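Local coordinates for protein polyketide synthase/nonribosomal peptide synthetase hybrid RzxB (Pseudomonas fluorescens, PDB 5IL6) that probably removes water from beta-hydroxyacyl intermediates during rhizoxin assembly, as the dehydratase domain of a trans-AT polyketide synthase hybrid, at residues R28-F33 against N96-L101; S90-N95 against Y118-Q123; R188-D193 against P244-V249. All blocks are in the same frame, centred on the assembly; numbering follows the deposited sequence.

Interaction 1: R28-F33 against N96-L101; sequences RYLSRF and NGELFL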
loop_
_atom_site.group_PDB
_atom_site.type_symbol
_atom_site.label_atom_id
_atom_site.label_comp_id
_atom_site.label_asym_id
_atom_site.label_seq_id
_atom_site.Cartn_x
_atom_site.Cartn_y
_atom_site.Cartn_z
ATOM N N ARG A 28 8.153 19.374 4.554
ATOM C CA ARG A 28 7.500 19.081 3.289
ATOM C C ARG A 28 8.487 18.384 2.367
ATOM O O ARG A 28 9.691 18.653 2.406
ATOM C CB ARG A 28 6.968 20.362 2.646
ATOM C CG ARG A 28 6.127 20.153 1.401
ATOM C CD ARG A 28 5.491 21.460 0.973
ATOM N NE ARG A 28 6.487 22.532 0.957
ATOM C CZ ARG A 28 6.865 23.227 -0.112
ATOM N NH1 ARG A 28 6.327 23.006 -1.305
ATOM N NH2 ARG A 28 7.789 24.168 0.021
ATOM N N TYR A 29 7.954 17.509 1.517
ATOM C CA TYR A 29 8.761 16.685 0.630
ATOM C C TYR A 29 8.127 16.672 -0.753
ATOM O O TYR A 29 6.922 16.889 -0.904
ATOM C CB TYR A 29 8.896 15.258 1.179
ATOM C CG TYR A 29 9.326 15.227 2.626
ATOM C CD1 TYR A 29 8.392 15.336 3.650
ATOM C CD2 TYR A 29 10.663 15.110 2.971
ATOM C CE1 TYR A 29 8.778 15.321 4.974
ATOM C CE2 TYR A 29 11.061 15.095 4.296
ATOM C CZ TYR A 29 10.111 15.202 5.292
ATOM O OH TYR A 29 10.493 15.186 6.614
ATOM N N LEU A 30 8.956 16.425 -1.763
ATOM C CA LEU A 30 8.522 16.493 -3.150
ATOM C C LEU A 30 9.147 15.350 -3.933
ATOM O O LEU A 30 10.361 15.136 -3.862
ATOM C CB LEU A 30 8.904 17.842 -3.773
ATOM C CG LEU A 30 8.800 17.987 -5.294
ATOM C CD1 LEU A 30 7.410 17.620 -5.796
ATOM C CD2 LEU A 30 9.154 19.411 -5.699
ATOM N N SER A 31 8.311 14.611 -4.657
ATOM C CA SER A 31 8.761 13.637 -5.640
ATOM C C SER A 31 8.160 13.994 -6.992
ATOM O O SER A 31 6.984 14.358 -7.082
ATOM C CB SER A 31 8.360 12.214 -5.244
ATOM O OG SER A 31 8.743 11.933 -3.910
ATOM N N ARG A 32 8.976 13.905 -8.039
ATOM C CA ARG A 32 8.530 14.161 -9.403
ATOM C C ARG A 32 8.656 12.872 -10.197
ATOM O O ARG A 32 9.757 12.329 -10.337
ATOM C CB ARG A 32 9.341 15.280 -10.060
ATOM C CG ARG A 32 8.836 15.645 -11.453
ATOM C CD ARG A 32 9.504 16.891 -12.015
ATOM N NE ARG A 32 9.368 18.042 -11.122
ATOM C CZ ARG A 32 10.302 18.463 -10.271
ATOM N NH1 ARG A 32 11.468 17.838 -10.178
ATOM N NH2 ARG A 32 10.069 19.523 -9.507
ATOM N N PHE A 33 7.533 12.385 -10.710
ATOM C CA PHE A 33 7.486 11.144 -11.466
ATOM C C PHE A 33 7.325 11.440 -12.951
ATOM O O PHE A 33 6.670 12.410 -13.341
ATOM C CB PHE A 33 6.332 10.258 -10.990
ATOM C CG PHE A 33 6.385 9.931 -9.524
ATOM C CD1 PHE A 33 7.206 8.921 -9.057
ATOM C CD2 PHE A 33 5.614 10.636 -8.616
ATOM C CE1 PHE A 33 7.258 8.618 -7.707
ATOM C CE2 PHE A 33 5.661 10.340 -7.266
ATOM C CZ PHE A 33 6.483 9.327 -6.812
ATOM N N ASN A 96 2.979 18.171 -13.678
ATOM C CA ASN A 96 4.382 17.964 -14.020
ATOM C C ASN A 96 4.948 16.759 -13.274
ATOM O O ASN A 96 6.157 16.664 -13.042
ATOM C CB ASN A 96 5.207 19.219 -13.727
ATOM C CG ASN A 96 6.610 19.146 -14.289
ATOM O OD1 ASN A 96 6.822 18.680 -15.408
ATOM N ND2 ASN A 96 7.582 19.607 -13.511
ATOM N N GLY A 97 4.071 15.829 -12.900
ATOM C CA GLY A 97 4.484 14.657 -12.159
ATOM C C GLY A 97 4.824 14.911 -10.711
ATOM O O GLY A 97 5.357 14.014 -10.052
ATOM N N GLU A 98 4.519 16.096 -10.187
ATOM C CA GLU A 98 4.975 16.499 -8.861
ATOM C C GLU A 98 3.936 16.119 -7.814
ATOM O O GLU A 98 2.768 16.514 -7.913
ATOM C CB GLU A 98 5.244 18.004 -8.828
ATOM C CG GLU A 98 6.399 18.438 -9.715
ATOM C CD GLU A 98 6.646 19.936 -9.667
ATOM O OE1 GLU A 98 5.685 20.696 -9.430
ATOM O OE2 GLU A 98 7.803 20.355 -9.873
ATOM N N LEU A 99 4.372 15.363 -6.808
ATOM C CA LEU A 99 3.531 14.942 -5.697
ATOM C C LEU A 99 4.182 15.405 -4.401
ATOM O O LEU A 99 5.321 15.027 -4.106
ATOM C CB LEU A 99 3.345 13.422 -5.703
ATOM C CG LEU A 99 2.210 12.821 -4.870
ATOM C CD1 LEU A 99 0.865 13.409 -5.250
ATOM C CD2 LEU A 99 2.186 11.321 -5.064
ATOM N N PHE A 100 3.460 16.212 -3.633
ATOM C CA PHE A 100 3.961 16.789 -2.395
ATOM C C PHE A 100 3.449 16.010 -1.190
ATOM O O PHE A 100 2.341 15.474 -1.203
ATOM C CB PHE A 100 3.529 18.249 -2.273
ATOM C CG PHE A 100 4.094 19.137 -3.340
ATOM C CD1 PHE A 100 3.470 19.245 -4.571
ATOM C CD2 PHE A 100 5.245 19.869 -3.112
ATOM C CE1 PHE A 100 3.985 20.061 -5.557
ATOM C CE2 PHE A 100 5.764 20.689 -4.094
ATOM C CZ PHE A 100 5.134 20.785 -5.318
ATOM N N LEU A 101 4.272 15.954 -0.144
ATOM C CA LEU A 101 3.882 15.371 1.136
ATOM C C LEU A 101 4.187 16.378 2.233
ATOM O O LEU A 101 5.338 16.799 2.388
ATOM C CB LEU A 101 4.614 14.053 1.405
ATOM C CG LEU A 101 4.192 13.277 2.663
ATOM C CD1 LEU A 101 4.439 11.790 2.463
ATOM C CD2 LEU A 101 4.918 13.753 3.919
#
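Strands 28-32 and 98-101 run antiparallel, their directions 159° apart: Tyr29 with Leu101 and Ser31 with Leu99 are hydrogen-bonded pairs, and Phe33 N adds a bond to Gly97 O (2.8 Å) beyond the strand ends. Leu30 and Phe100 form a non-hydrogen-bonded pair whose side chains lie alongside one another. With CG anti to the backbone N (chi1 167°), Leu30 brings CD1 over a face of the Phe100 ring, 3.9 Å from its centroid, in a CH-pi contact. Arg28 reaches the same ring obliquely, NH1 standing 3.7 Å from Phe100 CE2, while its NH2 is engaged in a salt bridge to Asp23. On the other face Tyr29, Ser31, Leu99 and Leu101 point inward; this is the sheet of a hotdog fold, and helix 53-67 packs on Tyr29 and Leu101. There Tyr29 CD1 meets Leu101 CD2 at 3.8 Å, and the edge of the Phe33 ring approaches Leu99 CB (4.2 Å). Ser31 OG is hydrogen-bonded to Leu16 O and His18 N. Back beside Leu30, Arg32 bends at chi3 (-55°) and presents its guanidinium edge to Glu98 OE2: NH2 makes the salt bridge, at a modelled length too short to be trusted, and NE adds a weak bond of 3.1 Å to that oxygen.

Interaction 2: S90-N95 against Y118-Q123; sequences SVDAAN and YDQAAQ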
loop_
_atom_site.group_PDB
_atom_site.type_symbol
_atom_site.label_atom_id
_atom_site.label_comp_id
_atom_site.label_asym_id
_atom_site.label_seq_id
_atom_site.Cartn_x
_atom_site.Cartn_y
_atom_site.Cartn_z
ATOM N N SER A 90 -2.225 10.571 -11.208
ATOM C CA SER A 90 -1.585 10.275 -12.478
ATOM C C SER A 90 -0.723 11.459 -12.882
ATOM O O SER A 90 -0.996 12.604 -12.509
ATOM C CB SER A 90 -2.611 9.973 -13.584
ATOM O OG SER A 90 -3.313 8.771 -13.319
ATOM N N VAL A 91 0.330 11.168 -13.635
ATOM C CA VAL A 91 1.229 12.201 -14.134
ATOM C C VAL A 91 0.604 12.859 -15.356
ATOM O O VAL A 91 0.203 12.177 -16.307
ATOM C CB VAL A 91 2.603 11.605 -14.470
ATOM C CG1 VAL A 91 3.512 12.658 -15.104
ATOM C CG2 VAL A 91 3.248 11.016 -13.217
ATOM N N ASP A 92 0.515 14.187 -15.334
ATOM C CA ASP A 92 0.063 14.933 -16.499
ATOM C C ASP A 92 0.815 16.254 -16.565
ATOM O O ASP A 92 1.564 16.617 -15.654
ATOM C CB ASP A 92 -1.456 15.159 -16.472
ATOM C CG ASP A 92 -1.923 15.912 -15.239
ATOM O OD1 ASP A 92 -1.223 16.849 -14.801
ATOM O OD2 ASP A 92 -3.008 15.576 -14.717
ATOM N N ALA A 93 0.601 16.977 -17.667
ATOM C CA ALA A 93 1.270 18.259 -17.859
ATOM C C ALA A 93 0.922 19.247 -16.754
ATOM O O ALA A 93 1.729 20.123 -16.427
ATOM C CB ALA A 93 0.902 18.839 -19.226
ATOM N N ALA A 94 -0.275 19.136 -16.178
ATOM C CA ALA A 94 -0.707 20.089 -15.160
ATOM C C ALA A 94 0.145 19.999 -13.902
ATOM O O ALA A 94 0.628 21.016 -13.390
ATOM C CB ALA A 94 -2.164 19.832 -14.813
ATOM N N ASN A 95 0.342 18.789 -13.388
ATOM C CA ASN A 95 1.104 18.610 -12.164
ATOM C C ASN A 95 2.581 18.374 -12.422
ATOM O O ASN A 95 3.364 18.380 -11.467
ATOM C CB ASN A 95 0.528 17.447 -11.341
ATOM C CG ASN A 95 0.500 16.130 -12.101
ATOM O OD1 ASN A 95 1.367 15.852 -12.933
ATOM N ND2 ASN A 95 -0.496 15.304 -11.804
ATOM N N TYR A 118 -1.157 19.498 -7.789
ATOM C CA TYR A 118 -1.917 20.590 -8.380
ATOM C C TYR A 118 -2.494 20.168 -9.728
ATOM O O TYR A 118 -1.843 19.461 -10.500
ATOM C CB TYR A 118 -1.028 21.820 -8.549
ATOM C CG TYR A 118 -0.684 22.463 -7.227
ATOM C CD1 TYR A 118 -1.571 23.322 -6.596
ATOM C CD2 TYR A 118 0.521 22.186 -6.598
ATOM C CE1 TYR A 118 -1.261 23.899 -5.380
ATOM C CE2 TYR A 118 0.841 22.757 -5.386
ATOM C CZ TYR A 118 -0.052 23.613 -4.780
ATOM O OH TYR A 118 0.266 24.183 -3.570
ATOM N N ASP A 119 -3.724 20.605 -10.003
ATOM C CA ASP A 119 -4.412 20.271 -11.240
ATOM C C ASP A 119 -4.183 21.372 -12.279
ATOM O O ASP A 119 -3.494 22.364 -12.030
ATOM C CB ASP A 119 -5.897 20.017 -10.976
ATOM C CG ASP A 119 -6.676 21.288 -10.709
ATOM O OD1 ASP A 119 -6.055 22.327 -10.409
ATOM O OD2 ASP A 119 -7.921 21.241 -10.793
ATOM N N GLN A 120 -4.775 21.197 -13.466
ATOM C CA GLN A 120 -4.699 22.229 -14.499
ATOM C C GLN A 120 -5.192 23.583 -14.002
ATOM O O GLN A 120 -4.694 24.623 -14.448
ATOM C CB GLN A 120 -5.513 21.820 -15.736
ATOM C CG GLN A 120 -4.811 20.868 -16.701
ATOM C CD GLN A 120 -4.957 19.402 -16.318
ATOM O OE1 GLN A 120 -5.482 19.073 -15.253
ATOM N NE2 GLN A 120 -4.451 18.518 -17.172
ATOM N N ALA A 121 -6.159 23.596 -13.089
ATOM C CA ALA A 121 -6.740 24.841 -12.601
ATOM C C ALA A 121 -5.881 25.565 -11.571
ATOM O O ALA A 121 -6.320 26.596 -11.053
ATOM C CB ALA A 121 -8.109 24.562 -11.984
ATOM N N ALA A 122 -4.695 25.057 -11.245
ATOM C CA ALA A 122 -3.858 25.580 -10.168
ATOM C C ALA A 122 -4.466 25.277 -8.808
ATOM O O ALA A 122 -4.047 25.858 -7.796
ATOM C CB ALA A 122 -3.606 27.090 -10.295
ATOM N N GLN A 123 -5.451 24.383 -8.760
ATOM C CA GLN A 123 -6.119 24.006 -7.526
ATOM C C GLN A 123 -5.369 22.844 -6.887
ATOM O O GLN A 123 -5.018 21.875 -7.569
ATOM C CB GLN A 123 -7.568 23.605 -7.813
ATOM C CG GLN A 123 -8.409 24.707 -8.450
ATOM C CD GLN A 123 -8.643 25.889 -7.532
ATOM O OE1 GLN A 123 -7.818 26.797 -7.449
ATOM N NE2 GLN A 123 -9.788 25.897 -6.861
HETATM O O HOH W 1 1.685 18.966 -8.510
HETATM O O HOH W 2 -2.817 17.007 -10.915
#
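An Asx motif begun by Asp92 meets the type I turn Asp119-Ala122 where the methyl of Ala94 rests on the side-chain amide of Gln120. Ala94 CB is 3.2 Å from Gln120 CD and almost as near to CG, OE1 and NE2, so it lies over the flat amide group; a bend at chi2 (85°) folds Gln120 back for this. Beside it, Asn95 CB comes within 3.2 Å of Tyr118 O. No direct hydrogen bond crosses, and water takes that role: one molecule accepts from Asn95 ND2 (3.0 Å) and donates to Tyr118 O (2.7 Å), and another accepts from Tyr118 N (3.0 Å) with a long, weak link to Asn95 O. Each loop is braced from within. Asp92 OD1 receives Asn95 N (2.9 Å), while Asn95 ND2 donates a hydrogen bond to Ser90 O (2.8 Å) and Asn95 OD1 accepts from both Asp92 N and Gly97 N, which fixes the rotation of the amide. In the other loop Asp119 OD1 accepts from Gln123 N. At the surface, the loop 90-95 leads from strand 77-85 into strand 98-105 and leans on the tip of the hairpin formed by strands 110-118 and 124-135, the first of which pairs with 98-105.

Interaction 3: R188-D193 against P244-V249; sequences RIALQD and PASLQV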
loop_
_atom_site.group_PDB
_atom_site.type_symbol
_atom_site.label_atom_id
_atom_site.label_comp_id
_atom_site.label_asym_id
_atom_site.label_seq_id
_atom_site.Cartn_x
_atom_site.Cartn_y
_atom_site.Cartn_z
ATOM N N ARG A 188 1.479 -16.101 -1.139
ATOM C CA ARG A 188 2.923 -15.968 -1.268
ATOM C C ARG A 188 3.221 -14.948 -2.354
ATOM O O ARG A 188 2.695 -15.047 -3.467
ATOM C CB ARG A 188 3.587 -17.306 -1.601
ATOM C CG ARG A 188 3.874 -18.176 -0.390
ATOM C CD ARG A 188 2.630 -18.892 0.095
ATOM N NE ARG A 188 2.947 -19.924 1.078
ATOM C CZ ARG A 188 2.098 -20.866 1.478
ATOM N NH1 ARG A 188 0.869 -20.918 0.977
ATOM N NH2 ARG A 188 2.478 -21.763 2.376
ATOM N N ILE A 189 4.052 -13.966 -2.020
ATOM C CA ILE A 189 4.413 -12.887 -2.927
ATOM C C ILE A 189 5.922 -12.707 -2.883
ATOM O O ILE A 189 6.572 -13.011 -1.877
ATOM C CB ILE A 189 3.687 -11.571 -2.566
ATOM C CG1 ILE A 189 4.067 -11.117 -1.151
ATOM C CG2 ILE A 189 2.180 -11.754 -2.679
ATOM C CD1 ILE A 189 3.524 -9.750 -0.767
ATOM N N ALA A 190 6.483 -12.230 -3.990
ATOM C CA ALA A 190 7.911 -11.957 -4.050
ATOM C C ALA A 190 8.182 -11.028 -5.222
ATOM O O ALA A 190 7.491 -11.083 -6.242
ATOM C CB ALA A 190 8.732 -13.245 -4.187
ATOM N N LEU A 191 9.219 -10.206 -5.078
ATOM C CA LEU A 191 9.609 -9.289 -6.139
ATOM C C LEU A 191 10.105 -10.044 -7.366
ATOM O O LEU A 191 10.690 -11.128 -7.267
ATOM C CB LEU A 191 10.703 -8.335 -5.654
ATOM C CG LEU A 191 10.343 -7.342 -4.550
ATOM C CD1 LEU A 191 11.590 -6.608 -4.081
ATOM C CD2 LEU A 191 9.300 -6.355 -5.048
ATOM N N GLN A 192 9.845 -9.459 -8.538
ATOM C CA GLN A 192 10.354 -10.027 -9.780
ATOM C C GLN A 192 11.876 -9.983 -9.816
ATOM O O GLN A 192 12.523 -10.924 -10.292
ATOM C CB GLN A 192 9.766 -9.271 -10.971
ATOM C CG GLN A 192 10.090 -9.874 -12.324
ATOM C CD GLN A 192 9.603 -9.013 -13.472
ATOM O OE1 GLN A 192 9.507 -7.791 -13.352
ATOM N NE2 GLN A 192 9.283 -9.648 -14.594
ATOM N N ASP A 193 12.464 -8.897 -9.321
ATOM C CA ASP A 193 13.914 -8.779 -9.167
ATOM C C ASP A 193 14.193 -8.527 -7.692
ATOM O O ASP A 193 14.010 -7.394 -7.211
ATOM C CB ASP A 193 14.478 -7.651 -10.030
ATOM C CG ASP A 193 15.983 -7.511 -9.898
ATOM O OD1 ASP A 193 16.588 -8.268 -9.109
ATOM O OD2 ASP A 193 16.565 -6.656 -10.598
ATOM N N PRO A 244 11.545 -8.698 3.725
ATOM C CA PRO A 244 12.378 -9.263 2.653
ATOM C C PRO A 244 11.694 -9.201 1.297
ATOM O O PRO A 244 10.561 -8.722 1.183
ATOM C CB PRO A 244 12.609 -10.716 3.094
ATOM C CG PRO A 244 12.034 -10.845 4.457
ATOM C CD PRO A 244 11.093 -9.724 4.677
ATOM N N ALA A 245 12.376 -9.689 0.260
ATOM C CA ALA A 245 11.824 -9.673 -1.089
ATOM C C ALA A 245 10.780 -10.757 -1.318
ATOM O O ALA A 245 10.122 -10.745 -2.363
ATOM C CB ALA A 245 12.951 -9.823 -2.115
ATOM N N SER A 246 10.621 -11.693 -0.383
ATOM C CA SER A 246 9.607 -12.736 -0.460
ATOM C C SER A 246 8.814 -12.739 0.838
ATOM O O SER A 246 9.394 -12.643 1.923
ATOM C CB SER A 246 10.238 -14.113 -0.701
ATOM O OG SER A 246 9.251 -15.130 -0.739
ATOM N N LEU A 247 7.491 -12.846 0.727
ATOM C CA LEU A 247 6.620 -12.667 1.880
ATOM C C LEU A 247 5.455 -13.644 1.837
ATOM O O LEU A 247 5.030 -14.090 0.768
ATOM C CB LEU A 247 6.065 -11.239 1.939
ATOM C CG LEU A 247 7.075 -10.120 2.178
ATOM C CD1 LEU A 247 6.426 -8.766 1.955
ATOM C CD2 LEU A 247 7.646 -10.209 3.577
ATOM N N GLN A 248 4.943 -13.956 3.024
ATOM C CA GLN A 248 3.650 -14.600 3.198
ATOM C C GLN A 248 2.660 -13.560 3.702
ATOM O O GLN A 248 3.010 -12.714 4.529
ATOM C CB GLN A 248 3.716 -15.754 4.203
ATOM C CG GLN A 248 4.578 -16.925 3.794
ATOM C CD GLN A 248 4.584 -18.011 4.850
ATOM O OE1 GLN A 248 3.793 -18.950 4.789
ATOM N NE2 GLN A 248 5.468 -17.880 5.833
ATOM N N VAL A 249 1.427 -13.626 3.208
ATOM C CA VAL A 249 0.393 -12.667 3.577
ATOM C C VAL A 249 -0.833 -13.440 4.037
ATOM O O VAL A 249 -1.439 -14.175 3.248
ATOM C CB VAL A 249 0.034 -11.727 2.414
ATOM C CG1 VAL A 249 -0.987 -10.697 2.865
ATOM C CG2 VAL A 249 1.286 -11.044 1.876
#
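Backbone bonds come first: Ile189 and Leu247 form an antiparallel hydrogen-bonded pair, with Ile189 N to Leu247 O at 3.0 Å and Leu247 N to Ile189 O at 2.8 Å, and Leu191 N extends the pairing past the end of strand 188-190 by a bond to Ala245 O (2.9 Å). That carbonyl also receives a close CA-H contact from Ala190, 3.0 Å from Ala190 CA to Ala245 O. Apolar contacts fill the face of Ile189 and Leu247. Ile189 places CG1 between its backbone N and carbonyl carbon (chi1 61°), which carries it to Leu247 CB (3.7 Å) and its CD1 on to Val249 CG2 (3.7 Å); Leu191 CD1 touches Ala245 CB at 4.0 Å. Helix 204-212 covers this side through Leu206, Ala209 and Ala210, a helix against an antiparallel sheet as in a hotdog fold. The reverse face is mixed: Ala190 CB packs on Ser246 CB, and beside them poorly ordered Arg188 runs alongside Gln248, its NE 3.9 Å from Gln248 OE1. Gln248 NE2 is bonded to Asp269 O and Ser246 OG to Asp270 OD1. The pairing is thus two-sided, with cohesion from aliphatic burial under the helix and backbone bonds, and no side-chain hydrogen bond joins the two segments.

Interactions 1 and 3 are both partly buried antiparallel strand pairings, one in each of the two hotdog regions of the chain, with centres about 28 Å apart and no touch. Each turns one face to a helix: Tyr29 and Leu101 to 53-67 in interaction 1, aliphatic side chains to 204-212 in interaction 3. Interaction 1 adds an aromatic ring and an arginine-glutamate salt bridge on its outward face. Interaction 2 is a surface contact of loops, joined by bridging water and a few close van der Waals contacts. It adjoins interaction 1, Val91 CG1 lying 3.7 Å from Gly97 CA, and its loop 90-95 continues through Asn96 and Gly97 into strand 98-105. Interaction 3 lies across the chain's centre from interaction 2.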